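Local coordinates for enoyl-CoA hydratase/isomerase family protein (Ruegeria pomeroyi, PDB 3L3S) that belongs to the crotonase superfamily and probably acts as a hydro-lyase of the enoyl-CoA hydratase type, its exact substrate and reaction being unestablished, at residues A25-L30 with G60-A65; L18-G23 with L54-P59; G113-A118 with A135-P140; A33-L38 with E91-L96. One frame throughout, in Å; residues are numbered along the deposited sequence.

Contact 1 of 4, residues A25-L30 with G60-A65; sequences APAHPL and GRIFCA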
loop_
_atom_site.group_PDB
_atom_site.type_symbol
_atom_site.label_atom_id
_atom_site.label_comp_id
_atom_site.label_asym_id
_atom_site.label_seq_id
_atom_site.Cartn_x
_atom_site.Cartn_y
_atom_site.Cartn_z
ATOM N N ALA B 25 31.037 16.230 4.243
ATOM C CA ALA B 25 30.571 16.233 5.632
ATOM C C ALA B 25 30.265 17.662 6.108
ATOM O O ALA B 25 30.918 18.605 5.660
ATOM C CB ALA B 25 31.632 15.588 6.518
ATOM N N PRO B 26 29.251 17.853 6.981
ATOM C CA PRO B 26 28.320 16.896 7.593
ATOM C C PRO B 26 26.989 16.645 6.881
ATOM O O PRO B 26 26.428 15.557 6.997
ATOM C CB PRO B 26 28.088 17.512 8.963
ATOM C CG PRO B 26 28.014 18.970 8.636
ATOM C CD PRO B 26 29.165 19.158 7.667
ATOM N N ALA B 27 26.508 17.649 6.144
ATOM C CA ALA B 27 25.225 17.603 5.438
ATOM C C ALA B 27 25.116 16.662 4.234
ATOM O O ALA B 27 24.001 16.336 3.814
ATOM C CB ALA B 27 24.802 19.016 5.053
ATOM N N HIS B 28 26.272 16.230 3.700
ATOM C CA HIS B 28 26.395 15.341 2.521
ATOM C C HIS B 28 25.425 15.805 1.415
ATOM O O HIS B 28 24.613 15.012 0.924
ATOM C CB HIS B 28 26.103 13.874 2.900
ATOM C CG HIS B 28 26.915 13.363 4.044
ATOM N ND1 HIS B 28 28.292 13.328 4.025
ATOM C CD2 HIS B 28 26.543 12.863 5.245
ATOM C CE1 HIS B 28 28.732 12.830 5.167
ATOM N NE2 HIS B 28 27.690 12.540 5.924
ATOM N N PRO B 29 25.519 17.094 1.001
ATOM C CA PRO B 29 24.597 17.573 -0.022
ATOM C C PRO B 29 24.650 17.022 -1.438
ATOM O O PRO B 29 25.716 16.726 -1.974
ATOM C CB PRO B 29 24.829 19.072 0.011
ATOM C CG PRO B 29 26.262 19.181 0.242
ATOM C CD PRO B 29 26.501 18.157 1.316
ATOM N N LEU B 30 23.460 16.872 -2.006
ATOM C CA LEU B 30 23.284 16.409 -3.370
ATOM C C LEU B 30 23.399 17.606 -4.313
ATOM O O LEU B 30 22.398 18.131 -4.819
ATOM C CB LEU B 30 21.944 15.683 -3.545
ATOM C CG LEU B 30 21.812 14.337 -2.830
ATOM C CD1 LEU B 30 20.376 13.919 -2.754
ATOM C CD2 LEU B 30 22.622 13.269 -3.517
ATOM N N GLY B 60 27.147 9.818 10.011
ATOM C CA GLY B 60 26.866 10.797 11.050
ATOM C C GLY B 60 25.499 11.377 11.319
ATOM O O GLY B 60 24.456 10.799 10.986
ATOM N N ARG B 61 25.538 12.535 11.972
ATOM C CA ARG B 61 24.370 13.329 12.367
ATOM C C ARG B 61 23.321 13.507 11.249
ATOM O O ARG B 61 22.117 13.549 11.517
ATOM C CB ARG B 61 24.866 14.702 12.868
ATOM C CG ARG B 61 23.804 15.785 13.023
ATOM C CD ARG B 61 24.369 17.111 13.467
ATOM N NE ARG B 61 25.641 17.474 12.827
ATOM C CZ ARG B 61 25.905 18.663 12.298
ATOM N NH1 ARG B 61 24.987 19.625 12.305
ATOM N NH2 ARG B 61 27.118 18.922 11.843
ATOM N N ILE B 62 23.800 13.688 10.019
ATOM C CA ILE B 62 22.928 13.868 8.865
ATOM C C ILE B 62 23.221 12.792 7.820
ATOM O O ILE B 62 24.386 12.580 7.460
ATOM C CB ILE B 62 23.102 15.292 8.207
ATOM C CG1 ILE B 62 22.880 16.413 9.239
ATOM C CG2 ILE B 62 22.083 15.478 7.071
ATOM C CD1 ILE B 62 23.087 17.832 8.738
ATOM N N PHE B 63 22.179 12.091 7.363
ATOM C CA PHE B 63 22.353 11.084 6.315
ATOM C C PHE B 63 22.622 11.843 5.017
ATOM O O PHE B 63 23.602 11.570 4.332
ATOM C CB PHE B 63 21.115 10.186 6.163
ATOM C CG PHE B 63 21.183 9.235 4.982
ATOM C CD1 PHE B 63 22.110 8.172 4.964
ATOM C CD2 PHE B 63 20.334 9.411 3.874
ATOM C CE1 PHE B 63 22.193 7.290 3.851
ATOM C CE2 PHE B 63 20.402 8.547 2.758
ATOM C CZ PHE B 63 21.337 7.480 2.744
ATOM N N CYS B 64 21.732 12.787 4.715
ATOM C CA CYS B 64 21.797 13.633 3.532
ATOM C C CYS B 64 20.721 14.710 3.661
ATOM O O CYS B 64 19.546 14.411 3.900
ATOM C CB CYS B 64 21.591 12.805 2.257
ATOM S SG CYS B 64 21.617 13.744 0.744
ATOM N N ALA B 65 21.143 15.966 3.521
ATOM C CA ALA B 65 20.253 17.116 3.634
ATOM C C ALA B 65 19.473 17.400 2.355
ATOM O O ALA B 65 18.455 18.099 2.374
ATOM C CB ALA B 65 21.043 18.358 4.073
HETATM O O HOH W 1 26.616 13.735 9.158
#
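His-28 projects from the loop between strand 17-22 and helix 32-45 of this crotonase fold and meets the backbone of strand 62-64. Its CB begins 3.7 Å from Phe-63 O. With CG anti to the carbonyl carbon and beside the backbone N (chi1 -53°), CD2 is brought to the carbonyl oxygens of Ile-62 and Phe-63, and CG stays near the latter. CD2 goes deepest, 3.1 Å from Ile-62 O, which lies in the ring plane at its edge. Beyond the segments, NE2 is hydrogen-bonded to Pro-59 O and ND1 to Gly-23 O. Carbonyl oxygens at both nitrogens suggest a doubly protonated, probably cationic ring. Pro-26 O sits 3.2 Å above one ring face, offset toward the rim. An alanine in place of His-28 is likely to leave the Pro-59 and Gly-23 carbonyls without these N-H donors and open a gap beside Ile-62 O.

The backbones are tied directly by Ala-65 N to Ala-27 O, at 2.9 Å and 154° at the hydrogen. A water bridges Pro-26 O and Ile-62 N. Outside this polar core, Ala-27 CB packs on Ala-65 CB, while the Arg-61 chain, bent at chi3, runs alongside the proline ring of Pro-26, which follows a cis peptide bond. In crotonase relatives the chain just beyond this strand usually supplies one oxyanion-hole N-H. At the buried end, Leu-30 CG lies 3.6 Å from Cys-64 SG.

Contact 2 of 4, residues L18-G23 with L54-P59; sequences LTLTLG and LVIHGP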
loop_
_atom_site.group_PDB
_atom_site.type_symbol
_atom_site.label_atom_id
_atom_site.label_comp_id
_atom_site.label_asym_id
_atom_site.label_seq_id
_atom_site.Cartn_x
_atom_site.Cartn_y
_atom_site.Cartn_z
ATOM N N LEU B 18 29.717 -3.201 -2.609
ATOM C CA LEU B 18 30.253 -1.874 -2.944
ATOM C C LEU B 18 29.589 -0.802 -2.070
ATOM O O LEU B 18 28.399 -0.495 -2.215
ATOM C CB LEU B 18 30.069 -1.549 -4.441
ATOM C CG LEU B 18 30.413 -0.146 -4.982
ATOM C CD1 LEU B 18 31.862 0.272 -4.718
ATOM C CD2 LEU B 18 30.136 -0.108 -6.458
ATOM N N THR B 19 30.381 -0.237 -1.168
ATOM C CA THR B 19 29.910 0.791 -0.260
ATOM C C THR B 19 30.254 2.165 -0.796
ATOM O O THR B 19 31.410 2.458 -1.108
ATOM C CB THR B 19 30.458 0.578 1.176
ATOM O OG1 THR B 19 29.990 -0.684 1.664
ATOM C CG2 THR B 19 29.977 1.666 2.132
ATOM N N LEU B 20 29.199 2.957 -0.973
ATOM C CA LEU B 20 29.263 4.324 -1.452
ATOM C C LEU B 20 29.127 5.210 -0.222
ATOM O O LEU B 20 28.051 5.310 0.384
ATOM C CB LEU B 20 28.141 4.591 -2.465
ATOM C CG LEU B 20 28.118 3.734 -3.746
ATOM C CD1 LEU B 20 26.954 4.134 -4.669
ATOM C CD2 LEU B 20 29.433 3.858 -4.484
ATOM N N THR B 21 30.255 5.773 0.197
ATOM C CA THR B 21 30.291 6.631 1.370
ATOM C C THR B 21 30.304 8.105 0.950
ATOM O O THR B 21 31.325 8.636 0.498
ATOM C CB THR B 21 31.475 6.241 2.289
ATOM O OG1 THR B 21 31.331 4.868 2.676
ATOM C CG2 THR B 21 31.497 7.077 3.543
ATOM N N LEU B 22 29.134 8.732 1.069
ATOM C CA LEU B 22 28.911 10.137 0.724
ATOM C C LEU B 22 29.839 11.119 1.459
ATOM O O LEU B 22 29.894 11.141 2.693
ATOM C CB LEU B 22 27.443 10.501 1.004
ATOM C CG LEU B 22 26.346 10.402 -0.070
ATOM C CD1 LEU B 22 26.270 9.034 -0.719
ATOM C CD2 LEU B 22 25.021 10.767 0.563
ATOM N N GLY B 23 30.601 11.895 0.690
ATOM C CA GLY B 23 31.499 12.878 1.276
ATOM C C GLY B 23 30.797 14.198 1.567
ATOM O O GLY B 23 29.572 14.230 1.731
ATOM N N LEU B 54 24.960 -3.006 -3.634
ATOM C CA LEU B 54 25.300 -1.610 -3.349
ATOM C C LEU B 54 24.835 -1.165 -1.971
ATOM O O LEU B 54 23.719 -1.487 -1.555
ATOM C CB LEU B 54 24.651 -0.664 -4.370
ATOM C CG LEU B 54 25.058 -0.472 -5.833
ATOM C CD1 LEU B 54 26.410 0.170 -5.887
ATOM C CD2 LEU B 54 25.013 -1.769 -6.622
ATOM N N VAL B 55 25.714 -0.456 -1.261
ATOM C CA VAL B 55 25.405 0.114 0.053
ATOM C C VAL B 55 25.684 1.614 -0.055
ATOM O O VAL B 55 26.741 2.013 -0.524
ATOM C CB VAL B 55 26.241 -0.496 1.225
ATOM C CG1 VAL B 55 25.955 0.257 2.535
ATOM C CG2 VAL B 55 25.910 -1.983 1.422
ATOM N N ILE B 56 24.685 2.427 0.291
ATOM C CA ILE B 56 24.789 3.886 0.262
ATOM C C ILE B 56 24.784 4.373 1.710
ATOM O O ILE B 56 23.782 4.272 2.417
ATOM C CB ILE B 56 23.633 4.526 -0.564
ATOM C CG1 ILE B 56 23.732 4.059 -2.024
ATOM C CG2 ILE B 56 23.709 6.060 -0.505
ATOM C CD1 ILE B 56 22.565 4.459 -2.907
ATOM N N HIS B 57 25.920 4.912 2.126
ATOM C CA HIS B 57 26.105 5.394 3.488
ATOM C C HIS B 57 26.411 6.890 3.530
ATOM O O HIS B 57 27.377 7.362 2.926
ATOM C CB HIS B 57 27.249 4.582 4.144
ATOM C CG HIS B 57 27.425 4.788 5.625
ATOM N ND1 HIS B 57 28.567 4.384 6.285
ATOM C CD2 HIS B 57 26.610 5.308 6.574
ATOM C CE1 HIS B 57 28.446 4.642 7.576
ATOM N NE2 HIS B 57 27.268 5.204 7.777
ATOM N N GLY B 58 25.548 7.617 4.234
ATOM C CA GLY B 58 25.726 9.042 4.478
ATOM C C GLY B 58 26.026 9.023 5.973
ATOM O O GLY B 58 25.080 8.976 6.760
ATOM N N PRO B 59 27.312 9.018 6.403
ATOM C CA PRO B 59 27.699 8.980 7.822
ATOM C C PRO B 59 27.331 10.143 8.731
ATOM O O PRO B 59 27.178 11.275 8.275
ATOM C CB PRO B 59 29.223 8.826 7.759
ATOM C CG PRO B 59 29.489 8.309 6.394
ATOM C CD PRO B 59 28.529 9.091 5.573
#
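Leu-20 N donates to Val-55 O over 2.7 Å at 175°, the shortest of four backbone bonds that join strands 17-22 and 53-58. These parallel neighbours are the two strands of a beta-alpha-beta unit whose connection carries helix 32-45, within the larger sheet of the crotonase fold. The short segment axes run 19° apart. Val-55 O also receives a CA-H contact from Thr-19, and Leu-20 O repeats the pattern, accepting from His-57 N at 2.8 Å with Ile-56 CA close by.

The face bearing Leu-18, Leu-54, Leu-20 and Ile-56 is wholly aliphatic. Leu-18 and Leu-54 lie side by side, CD2 of the former 3.8 Å from CD1 of the latter. Leu-20 CD1 reaches both Leu-54 CD1 and Ile-56 CG1, its chain crossing each at a slant. Helix 32-45 covers this face, with Ala-45 against Leu-18 and Ala-41 against Leu-20. At the end of its strand, Leu-22 sets CD1 3.9 Å from Ile-56 CG2.

The other face, bearing Thr-19, Val-55, Thr-21 and His-57, is more polar. Thr-19 OG1 is turned beside its own backbone N (chi1 -61°) and rests 3.8 Å from Val-55 CB. His-57 NE2 makes a weak hydrogen bond to Glu-112. Pro-59 closes this end: its CG stands 3.9 Å above the centre of the His-57 ring and is met from the neighbouring strand by Thr-21 CG2 at 3.7 Å.

Contact 3 of 4, residues G113-A118 with A135-P140; sequences GIATAA and ARFCLP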
loop_
_atom_site.group_PDB
_atom_site.type_symbol
_atom_site.label_atom_id
_atom_site.label_comp_id
_atom_site.label_asym_id
_atom_site.label_seq_id
_atom_site.Cartn_x
_atom_site.Cartn_y
_atom_site.Cartn_z
ATOM N N GLY B 113 21.398 9.295 10.923
ATOM C CA GLY B 113 20.852 10.587 11.305
ATOM C C GLY B 113 19.652 11.060 10.509
ATOM O O GLY B 113 18.806 10.257 10.104
ATOM N N ILE B 114 19.573 12.370 10.283
ATOM C CA ILE B 114 18.448 12.939 9.550
ATOM C C ILE B 114 18.535 12.838 8.021
ATOM O O ILE B 114 19.569 13.124 7.404
ATOM C CB ILE B 114 18.085 14.390 10.050
ATOM C CG1 ILE B 114 16.815 14.920 9.349
ATOM C CG2 ILE B 114 19.267 15.328 9.909
ATOM C CD1 ILE B 114 16.288 16.267 9.864
ATOM N N ALA B 115 17.446 12.339 7.445
ATOM C CA ALA B 115 17.303 12.186 5.997
ATOM C C ALA B 115 16.204 13.169 5.597
ATOM O O ALA B 115 15.017 12.958 5.878
ATOM C CB ALA B 115 16.920 10.752 5.652
ATOM N N THR B 116 16.628 14.288 5.023
ATOM C CA THR B 116 15.698 15.344 4.619
ATOM C C THR B 116 15.715 15.701 3.141
ATOM O O THR B 116 16.767 15.701 2.501
ATOM C CB THR B 116 15.846 16.633 5.506
ATOM O OG1 THR B 116 15.416 17.791 4.781
ATOM C CG2 THR B 116 17.271 16.842 5.965
ATOM N N ALA B 117 14.519 16.017 2.634
ATOM C CA ALA B 117 14.261 16.419 1.251
ATOM C C ALA B 117 14.760 15.363 0.272
ATOM O O ALA B 117 14.395 14.194 0.415
ATOM C CB ALA B 117 14.873 17.808 0.973
ATOM N N ALA B 118 15.639 15.744 -0.660
ATOM C CA ALA B 118 16.205 14.809 -1.639
ATOM C C ALA B 118 17.063 13.726 -0.972
ATOM O O ALA B 118 17.392 12.715 -1.588
ATOM C CB ALA B 118 16.989 15.558 -2.713
ATOM N N ALA B 135 17.652 8.288 14.154
ATOM C CA ALA B 135 17.327 8.699 12.792
ATOM C C ALA B 135 15.979 9.408 12.651
ATOM O O ALA B 135 14.943 8.903 13.101
ATOM C CB ALA B 135 17.409 7.506 11.841
ATOM N N ARG B 136 16.033 10.623 12.101
ATOM C CA ARG B 136 14.849 11.445 11.871
ATOM C C ARG B 136 14.625 11.598 10.371
ATOM O O ARG B 136 15.551 11.441 9.571
ATOM C CB ARG B 136 14.942 12.790 12.585
ATOM C CG ARG B 136 14.905 12.687 14.118
ATOM C CD ARG B 136 15.156 14.037 14.791
ATOM N NE ARG B 136 16.270 14.771 14.177
ATOM C CZ ARG B 136 17.496 14.885 14.684
ATOM N NH1 ARG B 136 17.818 14.314 15.843
ATOM N NH2 ARG B 136 18.411 15.574 14.016
ATOM N N PHE B 137 13.361 11.768 9.990
ATOM C CA PHE B 137 12.963 11.835 8.584
ATOM C C PHE B 137 12.092 13.046 8.315
ATOM O O PHE B 137 11.142 13.319 9.053
ATOM C CB PHE B 137 12.232 10.531 8.197
ATOM C CG PHE B 137 12.987 9.280 8.576
ATOM C CD1 PHE B 137 13.938 8.730 7.704
ATOM C CD2 PHE B 137 12.820 8.698 9.849
ATOM C CE1 PHE B 137 14.722 7.612 8.092
ATOM C CE2 PHE B 137 13.599 7.589 10.250
ATOM C CZ PHE B 137 14.547 7.044 9.377
ATOM N N CYS B 138 12.372 13.735 7.213
ATOM C CA CYS B 138 11.636 14.944 6.899
ATOM C C CYS B 138 11.518 15.273 5.424
ATOM O O CYS B 138 12.301 14.807 4.595
ATOM C CB CYS B 138 12.316 16.123 7.611
ATOM S SG CYS B 138 11.469 17.696 7.513
ATOM N N LEU B 139 10.489 16.075 5.138
ATOM C CA LEU B 139 10.175 16.644 3.827
ATOM C C LEU B 139 9.800 18.101 4.216
ATOM O O LEU B 139 8.622 18.426 4.347
ATOM C CB LEU B 139 9.007 15.917 3.132
ATOM C CG LEU B 139 9.178 14.518 2.523
ATOM C CD1 LEU B 139 7.930 14.133 1.739
ATOM C CD2 LEU B 139 10.396 14.460 1.620
ATOM N N PRO B 140 10.813 19.000 4.363
ATOM C CA PRO B 140 10.654 20.409 4.758
ATOM C C PRO B 140 10.316 21.537 3.776
ATOM O O PRO B 140 10.451 22.706 4.143
ATOM C CB PRO B 140 11.986 20.684 5.441
ATOM C CG PRO B 140 12.946 20.018 4.501
ATOM C CD PRO B 140 12.247 18.718 4.108
#
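Ala-115 and Phe-137 pair in register on two parallel strands, 114-116 and 137-138, which with strand 62-64 make the small second sheet of the crotonase fold. The face that carries them, turned to helix 118-124, is the close-packed part. Ala-115 N donates to Arg-136 O at 3.0 Å and 165°, and Ala-115 O in turn accepts from Cys-138 N at 3.1 Å. Ala-115 CB approaches Phe-137 CD1, while Leu-120 and Met-123 of helix 118-124 and Met-167 of helix 161-170 pack on the same side chain.

The Gly-113/Arg-136 end is looser than this centre. There the Arg-136 N bond to Gly-113 O is weak, stretched to 3.4 Å. The solvent side belongs to the exposed Arg-136 chain, bent at chi3, whose NH2 comes no closer than 4.2 Å to Ile-114 CB. Partly exposed Thr-116 meets the buried Cys-138 through their CB atoms.

Beyond the strands the chains stay together. Ala-117 N, directly before helix 118-124, bonds to Cys-138 O at 3.2 Å, but from above the carbonyl plane, 40° out of it. Ala-117 is the N-cap residue of that helix, whose first turn in crotonase relatives provides an oxyanion-hole N-H. The CB bond of Pro-140 is directed at segment 113-118: the Thr-116 and Pro-140 side chains cross at about a right angle, and OG1, anti to the main-chain nitrogen (chi1 154°), lies 3.3 Å from Pro-140 CG.

Contact 4 of 4, residues A33-L38 with E91-L96; sequences AMIAAL and EACSAL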
loop_
_atom_site.group_PDB
_atom_site.type_symbol
_atom_site.label_atom_id
_atom_site.label_comp_id
_atom_site.label_asym_id
_atom_site.label_seq_id
_atom_site.Cartn_x
_atom_site.Cartn_y
_atom_site.Cartn_z
ATOM N N ALA B 33 27.462 18.169 -8.765
ATOM C CA ALA B 33 28.683 17.368 -8.851
ATOM C C ALA B 33 28.589 16.072 -8.039
ATOM O O ALA B 33 29.287 15.107 -8.336
ATOM C CB ALA B 33 29.889 18.199 -8.397
HETATM N N MSE B 34 27.729 16.072 -7.017
HETATM C CA MSE B 34 27.517 14.903 -6.158
HETATM C C MSE B 34 26.581 13.920 -6.859
HETATM O O MSE B 34 26.804 12.709 -6.820
HETATM C CB MSE B 34 26.958 15.318 -4.783
HETATM C CG MSE B 34 26.615 14.168 -3.821
HETATM SE SE MSE B 34 28.125 13.102 -3.199
HETATM C CE MSE B 34 28.392 13.987 -1.491
ATOM N N ILE B 35 25.557 14.458 -7.520
ATOM C CA ILE B 35 24.587 13.666 -8.276
ATOM C C ILE B 35 25.313 12.966 -9.433
ATOM O O ILE B 35 25.095 11.784 -9.663
ATOM C CB ILE B 35 23.426 14.559 -8.788
ATOM C CG1 ILE B 35 22.554 14.992 -7.604
ATOM C CG2 ILE B 35 22.572 13.831 -9.847
ATOM C CD1 ILE B 35 21.690 16.202 -7.875
ATOM N N ALA B 36 26.223 13.689 -10.090
ATOM C CA ALA B 36 27.010 13.153 -11.210
ATOM C C ALA B 36 27.953 12.057 -10.725
ATOM O O ALA B 36 28.040 11.007 -11.352
ATOM C CB ALA B 36 27.799 14.269 -11.902
ATOM N N ALA B 37 28.579 12.280 -9.562
ATOM C CA ALA B 37 29.500 11.317 -8.948
ATOM C C ALA B 37 28.758 10.049 -8.534
ATOM O O ALA B 37 29.257 8.940 -8.738
ATOM C CB ALA B 37 30.195 11.925 -7.743
ATOM N N LEU B 38 27.547 10.221 -8.002
ATOM C CA LEU B 38 26.716 9.095 -7.575
ATOM C C LEU B 38 26.194 8.309 -8.755
ATOM O O LEU B 38 26.074 7.091 -8.673
ATOM C CB LEU B 38 25.550 9.558 -6.710
ATOM C CG LEU B 38 25.769 9.748 -5.207
ATOM C CD1 LEU B 38 24.560 10.472 -4.629
ATOM C CD2 LEU B 38 25.977 8.396 -4.511
ATOM N N GLU B 91 16.533 17.363 -13.367
ATOM C CA GLU B 91 16.445 16.330 -14.413
ATOM C C GLU B 91 17.533 15.268 -14.229
ATOM O O GLU B 91 17.300 14.074 -14.474
ATOM C CB GLU B 91 16.520 16.940 -15.823
ATOM C CG GLU B 91 15.189 17.541 -16.312
ATOM C CD GLU B 91 15.300 18.422 -17.566
ATOM O OE1 GLU B 91 14.267 19.019 -17.934
ATOM O OE2 GLU B 91 16.389 18.540 -18.179
ATOM N N ALA B 92 18.694 15.707 -13.735
ATOM C CA ALA B 92 19.820 14.811 -13.475
ATOM C C ALA B 92 19.588 14.060 -12.174
ATOM O O ALA B 92 20.002 12.903 -12.042
ATOM C CB ALA B 92 21.108 15.581 -13.411
ATOM N N CYS B 93 18.911 14.716 -11.229
ATOM C CA CYS B 93 18.593 14.104 -9.942
ATOM C C CYS B 93 17.545 13.017 -10.144
ATOM O O CYS B 93 17.673 11.939 -9.580
ATOM C CB CYS B 93 18.080 15.132 -8.937
ATOM S SG CYS B 93 17.642 14.394 -7.355
ATOM N N SER B 94 16.556 13.295 -10.997
ATOM C CA SER B 94 15.486 12.352 -11.321
ATOM C C SER B 94 16.022 11.162 -12.099
ATOM O O SER B 94 15.594 10.029 -11.870
ATOM C CB SER B 94 14.380 13.032 -12.123
ATOM O OG SER B 94 13.636 13.923 -11.313
ATOM N N ALA B 95 17.007 11.417 -12.963
ATOM C CA ALA B 95 17.631 10.360 -13.771
ATOM C C ALA B 95 18.425 9.383 -12.901
ATOM O O ALA B 95 18.474 8.189 -13.195
ATOM C CB ALA B 95 18.523 10.961 -14.859
ATOM N N LEU B 96 19.013 9.902 -11.819
ATOM C CA LEU B 96 19.787 9.102 -10.864
ATOM C C LEU B 96 18.842 8.232 -10.041
ATOM O O LEU B 96 18.999 7.002 -9.989
ATOM C CB LEU B 96 20.605 10.011 -9.935
ATOM C CG LEU B 96 21.126 9.483 -8.587
ATOM C CD1 LEU B 96 22.281 8.517 -8.772
ATOM C CD2 LEU B 96 21.535 10.651 -7.712
#
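Ile-35 and Leu-96 carry most of the apolar packing between two helices of the crotonase fold, helix 32-45, which packs on the main sheet, and helix 84-101. The short helical segments cross at 27°, their axes approaching to 9.7 Å. Ile-35 divides its branches: CD1 meets Cys-93 CB at 3.9 Å, whereas CG2 lies among Ala-92 and Leu-96, 4.0 Å from Leu-96 CD2. Leu-96, its CG anti to the backbone N (chi1 160°), extends toward helix 32-45 and sets its other methyl, CD1, 4.0 Å from Leu-38 CB. His-67, from a loop, packs on both Ile-35 and Cys-93.

Contacts of side chain with backbone are of a second kind. Ile-35 CG2 comes 3.5 Å from Ala-92 O, and Leu-96 CD1 also rests against the carbonyl carbon of Leu-38.

Polar interactions lie away from the seam. Ser-94, turned from helix 32-45, bonds through OG to Phe-90 O and to Thr-236 OG1 of a second subunit, so helix 84-101 serves both this contact and the subunit interface. Across the seam itself the attachment is dispersive: with methyl and methylene groups meeting and no directional bond between the segments, the helix spacing rests on the fit of side-chain shapes.

From the N terminus, the chain opens contact 2 at 18-23, contact 1 at 25-30 and contact 4 at 33-38, then closes them in the same order at 54-59, 60-65 and 91-96. These three loops therefore cross one another pairwise and none nests. Contact 2 closes the beta-alpha-beta unit, contact 1 ties the loop before its helix to the second sheet, and contact 4 joins that helix to helix 84-101. Contact 3 opens later, at 113-118, and closes separately at 135-140. It shares the small sheet with contact 1, their centres 10 Å apart, but remains about 6 Å from contact 2 at the nearest atoms.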